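Local coordinates for catechol 2,3-dioxygenase (Rhodococcus sp., PDB 2WL9), which probably catalyses the iron-dependent extradiol cleavage of catechol rings by dioxygen during the breakdown of aromatic hydrocarbons, at residues T5-L10 with I65-A70; L103-L108 with P115-Y120. All blocks are in the same frame, centred on the assembly; numbering follows the deposited sequence.

Contact 1: residues T5-L10 with I65-A70; sequences TELGYL and IGWRVA
L7 holds CG trans to its own amide N (chi1 -176°), which carries CD1 over the six-membered ring of W67, and Y9, with chi1 at 60°, lays its ring across G66. These pairs belong to two antiparallel strands of the N-terminal vicinal-oxygen-chelate (VOC) region, interrupted by a classic beta bulge: G8 and Y9 both face G66. L7 CD1 stands 3.7 Å from the centroid of the W67 six-membered ring, almost on the ring normal, as a CH-pi contact. L7 CD1 is also pressed to 3.4 Å from I65 CG2, tighter than usual van der Waals contact. I150 of strand 149-152 touches both L7 and I65 on this face. At the bulge G66 O is gripped twice, by G8 N at 2.8 Å and by Y9 N at a longer 3.3 Å, while G66 N returns a bond to Y9 O. G66 CA sits over one face of the Y9 ring, whose hydroxyl bonds to E117. On that same face of the sheet, E6 reaches out with an extended chain to a salt bridge with R68. R51 takes E6 OE1, and the carbonyl of Q275 of the second subunit takes R68 NH2, so both flat groups have second partners. R68 NH1 meets E6 OE2 at 2.7 Å; the oxygen lies in the guanidinium plane, yet the nitrogen comes from above the carboxylate plane.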
loop_
_atom_site.group_PDB
_atom_site.type_symbol
_atom_site.label_atom_id
_atom_site.label_comp_id
_atom_site.label_asym_id
_atom_site.label_seq_id
_atom_site.Cartn_x
_atom_site.Cartn_y
_atom_site.Cartn_z
ATOM N N THR C 5 5.793 3.561 -29.980
ATOM C CA THR C 5 5.540 3.165 -28.593
ATOM C C THR C 5 6.265 1.876 -28.163
ATOM O O THR C 5 6.415 1.622 -26.958
ATOM C CB THR C 5 4.037 2.985 -28.347
ATOM O OG1 THR C 5 3.538 1.979 -29.236
ATOM C CG2 THR C 5 3.275 4.296 -28.591
ATOM N N GLU C 6 6.689 1.065 -29.140
ATOM C CA GLU C 6 7.428 -0.189 -28.887
ATOM C C GLU C 6 7.943 -0.828 -30.173
ATOM O O GLU C 6 7.427 -0.559 -31.262
ATOM C CB GLU C 6 6.552 -1.228 -28.167
ATOM C CG GLU C 6 5.246 -1.573 -28.910
ATOM C CD GLU C 6 4.447 -2.690 -28.246
ATOM O OE1 GLU C 6 4.885 -3.856 -28.286
ATOM O OE2 GLU C 6 3.366 -2.411 -27.696
ATOM N N LEU C 7 8.953 -1.687 -30.027
ATOM C CA LEU C 7 9.359 -2.575 -31.099
ATOM C C LEU C 7 8.356 -3.736 -31.151
ATOM O O LEU C 7 8.405 -4.640 -30.320
ATOM C CB LEU C 7 10.757 -3.098 -30.826
ATOM C CG LEU C 7 11.417 -3.980 -31.880
ATOM C CD1 LEU C 7 11.604 -3.240 -33.189
ATOM C CD2 LEU C 7 12.757 -4.481 -31.349
ATOM N N GLY C 8 7.448 -3.694 -32.114
ATOM C CA GLY C 8 6.316 -4.620 -32.155
ATOM C C GLY C 8 6.654 -5.993 -32.707
ATOM O O GLY C 8 6.291 -7.014 -32.110
ATOM N N TYR C 9 7.328 -6.017 -33.854
ATOM C CA TYR C 9 7.675 -7.275 -34.517
ATOM C C TYR C 9 8.961 -7.193 -35.331
ATOM O O TYR C 9 9.482 -6.107 -35.588
ATOM C CB TYR C 9 6.522 -7.797 -35.400
ATOM C CG TYR C 9 6.079 -6.885 -36.533
ATOM C CD1 TYR C 9 4.845 -6.243 -36.479
ATOM C CD2 TYR C 9 6.879 -6.685 -37.668
ATOM C CE1 TYR C 9 4.411 -5.417 -37.513
ATOM C CE2 TYR C 9 6.457 -5.851 -38.709
ATOM C CZ TYR C 9 5.226 -5.222 -38.623
ATOM O OH TYR C 9 4.793 -4.401 -39.635
ATOM N N LEU C 10 9.465 -8.363 -35.704
ATOM C CA LEU C 10 10.571 -8.501 -36.639
ATOM C C LEU C 10 10.199 -9.536 -37.690
ATOM O O LEU C 10 9.629 -10.579 -37.370
ATOM C CB LEU C 10 11.839 -8.972 -35.925
ATOM C CG LEU C 10 12.549 -8.066 -34.929
ATOM C CD1 LEU C 10 13.635 -8.865 -34.220
ATOM C CD2 LEU C 10 13.150 -6.848 -35.637
ATOM N N ILE C 65 11.767 -4.444 -39.757
ATOM C CA ILE C 65 11.567 -4.046 -38.361
ATOM C C ILE C 65 10.221 -3.326 -38.211
ATOM O O ILE C 65 9.984 -2.324 -38.871
ATOM C CB ILE C 65 12.690 -3.105 -37.900
ATOM C CG1 ILE C 65 14.056 -3.792 -38.004
ATOM C CG2 ILE C 65 12.445 -2.620 -36.469
ATOM C CD1 ILE C 65 15.226 -2.812 -38.153
ATOM N N GLY C 66 9.348 -3.824 -37.339
ATOM C CA GLY C 66 8.055 -3.176 -37.132
ATOM C C GLY C 66 7.966 -2.388 -35.835
ATOM O O GLY C 66 8.068 -2.968 -34.753
ATOM N N TRP C 67 7.777 -1.072 -35.947
ATOM C CA TRP C 67 7.578 -0.194 -34.784
ATOM C C TRP C 67 6.118 0.179 -34.614
ATOM O O TRP C 67 5.470 0.618 -35.566
ATOM C CB TRP C 67 8.386 1.098 -34.930
ATOM C CG TRP C 67 9.856 0.884 -35.060
ATOM C CD1 TRP C 67 10.575 0.842 -36.216
ATOM C CD2 TRP C 67 10.788 0.687 -33.997
ATOM N NE1 TRP C 67 11.906 0.618 -35.941
ATOM C CE2 TRP C 67 12.063 0.515 -34.584
ATOM C CE3 TRP C 67 10.671 0.618 -32.602
ATOM C CZ2 TRP C 67 13.212 0.298 -33.826
ATOM C CZ3 TRP C 67 11.817 0.396 -31.848
ATOM C CH2 TRP C 67 13.066 0.237 -32.461
ATOM N N ARG C 68 5.611 0.048 -33.392
ATOM C CA ARG C 68 4.201 0.308 -33.117
ATOM C C ARG C 68 3.885 1.758 -32.739
ATOM O O ARG C 68 4.652 2.412 -32.025
ATOM C CB ARG C 68 3.718 -0.626 -32.005
ATOM C CG ARG C 68 2.212 -0.638 -31.785
ATOM C CD ARG C 68 1.890 -1.305 -30.453
ATOM N NE ARG C 68 0.465 -1.590 -30.307
ATOM C CZ ARG C 68 -0.084 -2.136 -29.225
ATOM N NH1 ARG C 68 0.675 -2.453 -28.182
ATOM N NH2 ARG C 68 -1.393 -2.366 -29.184
ATOM N N VAL C 69 2.747 2.251 -33.220
ATOM C CA VAL C 69 2.166 3.491 -32.718
ATOM C C VAL C 69 0.783 3.171 -32.164
ATOM O O VAL C 69 0.242 2.095 -32.421
ATOM C CB VAL C 69 2.117 4.624 -33.780
ATOM C CG1 VAL C 69 3.518 5.048 -34.184
ATOM C CG2 VAL C 69 1.306 4.222 -35.001
ATOM N N ALA C 70 0.226 4.095 -31.388
ATOM C CA ALA C 70 -1.016 3.847 -30.658
ATOM C C ALA C 70 -2.255 3.672 -31.537
ATOM O O ALA C 70 -3.171 2.936 -31.167
ATOM C CB ALA C 70 -1.254 4.957 -29.626
#

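Contact 2: residues L103-L108 with P115-Y120; sequences LGLVKL and PTEIFY
Y120 sets its ring against the backbone of L103 and G104, at the end of an antiparallel pairing where both residues face Y120 in a classic beta bulge. From CB, a first torsion of 74° puts CG between the backbone N and the carbonyl carbon, and the ring thus leans back over the neighbouring strand. L103 and G104 lie over one face of the ring: on its CD1/CE1 half, CE1 comes within 3.4 Å of L103 CB and also meets CD1 of that leucine, the two side chains crossing at about a right angle. On its CD2/CE2 half, CE2 lies 3.4 Å from G104 CA. CZ reaches G104 N at 3.8 Å, that nitrogen lying above the same face toward the rim, and OH passes the L103 carbonyl too far off for a hydrogen bond. The backbone of the bulge closes through L103 N to Y120 O at 3.1 Å, with a weak second bond from G104 N. Beyond it regular pairs follow, V106 with I118 and L108 with T116, each bonded in both directions. On their face L108 CD2 packs 3.8 Å from I118 CD1, beneath helix 72-84, which brings L75 and L78 to I118 and L82 to L108. The opposite face carries E117 between L105 and K107: OE1 touches L105 CD1, and E117 OE2 lies 3.5 Å from K107 CE, the two chains side by side. The carboxylate is held by R100 and the hydroxyl of Y9, a salt bridge and a hydrogen bond that would probably stabilise its charge. Strands 104-109 and 115-120 form a beta hairpin, consistent with the closing strands of a βαβββ module of the VOC fold.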
loop_
_atom_site.group_PDB
_atom_site.type_symbol
_atom_site.label_atom_id
_atom_site.label_comp_id
_atom_site.label_asym_id
_atom_site.label_seq_id
_atom_site.Cartn_x
_atom_site.Cartn_y
_atom_site.Cartn_z
ATOM N N LEU C 103 -3.579 -3.359 -38.520
ATOM C CA LEU C 103 -4.672 -2.580 -39.096
ATOM C C LEU C 103 -4.228 -1.536 -40.111
ATOM O O LEU C 103 -4.933 -1.281 -41.091
ATOM C CB LEU C 103 -5.477 -1.896 -38.000
ATOM C CG LEU C 103 -6.314 -2.764 -37.066
ATOM C CD1 LEU C 103 -6.994 -1.845 -36.065
ATOM C CD2 LEU C 103 -7.346 -3.600 -37.831
ATOM N N GLY C 104 -3.080 -0.919 -39.855
ATOM C CA GLY C 104 -2.533 0.111 -40.731
ATOM C C GLY C 104 -1.025 0.088 -40.662
ATOM O O GLY C 104 -0.448 -0.289 -39.636
ATOM N N LEU C 105 -0.387 0.517 -41.746
ATOM C CA LEU C 105 1.027 0.286 -41.945
ATOM C C LEU C 105 1.645 1.337 -42.879
ATOM O O LEU C 105 1.006 1.829 -43.818
ATOM C CB LEU C 105 1.211 -1.141 -42.510
ATOM C CG LEU C 105 2.534 -1.752 -42.960
ATOM C CD1 LEU C 105 3.390 -2.138 -41.789
ATOM C CD2 LEU C 105 2.229 -2.989 -43.791
ATOM N N VAL C 106 2.887 1.691 -42.575
ATOM C CA VAL C 106 3.715 2.513 -43.427
ATOM C C VAL C 106 5.061 1.794 -43.595
ATOM O O VAL C 106 5.616 1.272 -42.626
ATOM C CB VAL C 106 3.823 3.954 -42.831
ATOM C CG1 VAL C 106 5.241 4.459 -42.767
ATOM C CG2 VAL C 106 2.905 4.914 -43.577
ATOM N N LYS C 107 5.558 1.726 -44.827
ATOM C CA LYS C 107 6.839 1.072 -45.101
ATOM C C LYS C 107 7.877 2.062 -45.624
ATOM O O LYS C 107 7.583 2.878 -46.509
ATOM C CB LYS C 107 6.669 -0.083 -46.108
ATOM C CG LYS C 107 5.782 -1.232 -45.639
ATOM C CD LYS C 107 5.567 -2.255 -46.759
ATOM C CE LYS C 107 4.934 -3.535 -46.241
ATOM N NZ LYS C 107 4.447 -4.408 -47.344
ATOM N N LEU C 108 9.087 1.972 -45.080
ATOM C CA LEU C 108 10.210 2.811 -45.499
ATOM C C LEU C 108 11.547 2.133 -45.180
ATOM O O LEU C 108 11.591 0.924 -44.916
ATOM C CB LEU C 108 10.112 4.199 -44.840
ATOM C CG LEU C 108 10.157 4.307 -43.311
ATOM C CD1 LEU C 108 10.659 5.689 -42.892
ATOM C CD2 LEU C 108 8.807 3.991 -42.649
ATOM N N PRO C 115 15.010 -2.179 -43.779
ATOM C CA PRO C 115 13.576 -1.977 -43.981
ATOM C C PRO C 115 12.850 -1.752 -42.662
ATOM O O PRO C 115 12.951 -2.562 -41.737
ATOM C CB PRO C 115 13.121 -3.285 -44.634
ATOM C CG PRO C 115 14.334 -3.761 -45.351
ATOM C CD PRO C 115 15.466 -3.436 -44.401
ATOM N N THR C 116 12.118 -0.649 -42.602
ATOM C CA THR C 116 11.517 -0.176 -41.370
ATOM C C THR C 116 10.022 0.009 -41.581
ATOM O O THR C 116 9.606 0.626 -42.553
ATOM C CB THR C 116 12.175 1.147 -40.953
ATOM O OG1 THR C 116 13.572 0.922 -40.743
ATOM C CG2 THR C 116 11.544 1.709 -39.678
ATOM N N GLU C 117 9.217 -0.526 -40.666
ATOM C CA GLU C 117 7.760 -0.402 -40.777
ATOM C C GLU C 117 7.169 0.257 -39.542
ATOM O O GLU C 117 7.658 0.051 -38.431
ATOM C CB GLU C 117 7.114 -1.766 -41.019
ATOM C CG GLU C 117 7.829 -2.589 -42.093
ATOM C CD GLU C 117 7.027 -3.785 -42.580
ATOM O OE1 GLU C 117 6.134 -4.255 -41.849
ATOM O OE2 GLU C 117 7.296 -4.257 -43.709
ATOM N N ILE C 118 6.141 1.078 -39.747
ATOM C CA ILE C 118 5.422 1.712 -38.636
ATOM C C ILE C 118 3.927 1.384 -38.745
ATOM O O ILE C 118 3.296 1.615 -39.780
ATOM C CB ILE C 118 5.672 3.234 -38.553
ATOM C CG1 ILE C 118 7.177 3.544 -38.607
ATOM C CG2 ILE C 118 5.096 3.790 -37.252
ATOM C CD1 ILE C 118 7.500 4.876 -39.234
ATOM N N PHE C 119 3.371 0.841 -37.666
ATOM C CA PHE C 119 2.052 0.230 -37.718
ATOM C C PHE C 119 1.255 0.473 -36.447
ATOM O O PHE C 119 1.824 0.823 -35.404
ATOM C CB PHE C 119 2.205 -1.285 -37.912
ATOM C CG PHE C 119 2.616 -2.020 -36.657
ATOM C CD1 PHE C 119 1.661 -2.607 -35.833
ATOM C CD2 PHE C 119 3.958 -2.123 -36.305
ATOM C CE1 PHE C 119 2.037 -3.302 -34.672
ATOM C CE2 PHE C 119 4.351 -2.808 -35.143
ATOM C CZ PHE C 119 3.385 -3.406 -34.327
ATOM N N TYR C 120 -0.052 0.249 -36.536
ATOM C CA TYR C 120 -0.942 0.212 -35.367
ATOM C C TYR C 120 -1.907 -0.970 -35.486
ATOM O O TYR C 120 -2.138 -1.486 -36.582
ATOM C CB TYR C 120 -1.745 1.526 -35.230
ATOM C CG TYR C 120 -2.860 1.682 -36.250
ATOM C CD1 TYR C 120 -4.148 1.199 -35.987
ATOM C CD2 TYR C 120 -2.623 2.292 -37.485
ATOM C CE1 TYR C 120 -5.164 1.322 -36.923
ATOM C CE2 TYR C 120 -3.636 2.421 -38.428
ATOM C CZ TYR C 120 -4.903 1.928 -38.140
ATOM O OH TYR C 120 -5.902 2.054 -39.065
#

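From the N terminus, strand 6-14 runs out first, and the chain passes through helix 17-24 and several strands before 61-68 returns to pair with it, so contact 1 closes a long excursion. Contact 2 opens only afterwards, past helices 72-84 and 94-100, and closes a short hairpin; the two are in series, neither nested nor crossed. Strand 115-120 then lies along the other edge of 61-68, joining both contacts into one sheet. E117 N bonds to I65 O at 2.7 Å, and the rings of Y9 and F119 stack across strand 61-68. Both contacts also touch the second subunit at their T5-A70 and L103-Y120 ends.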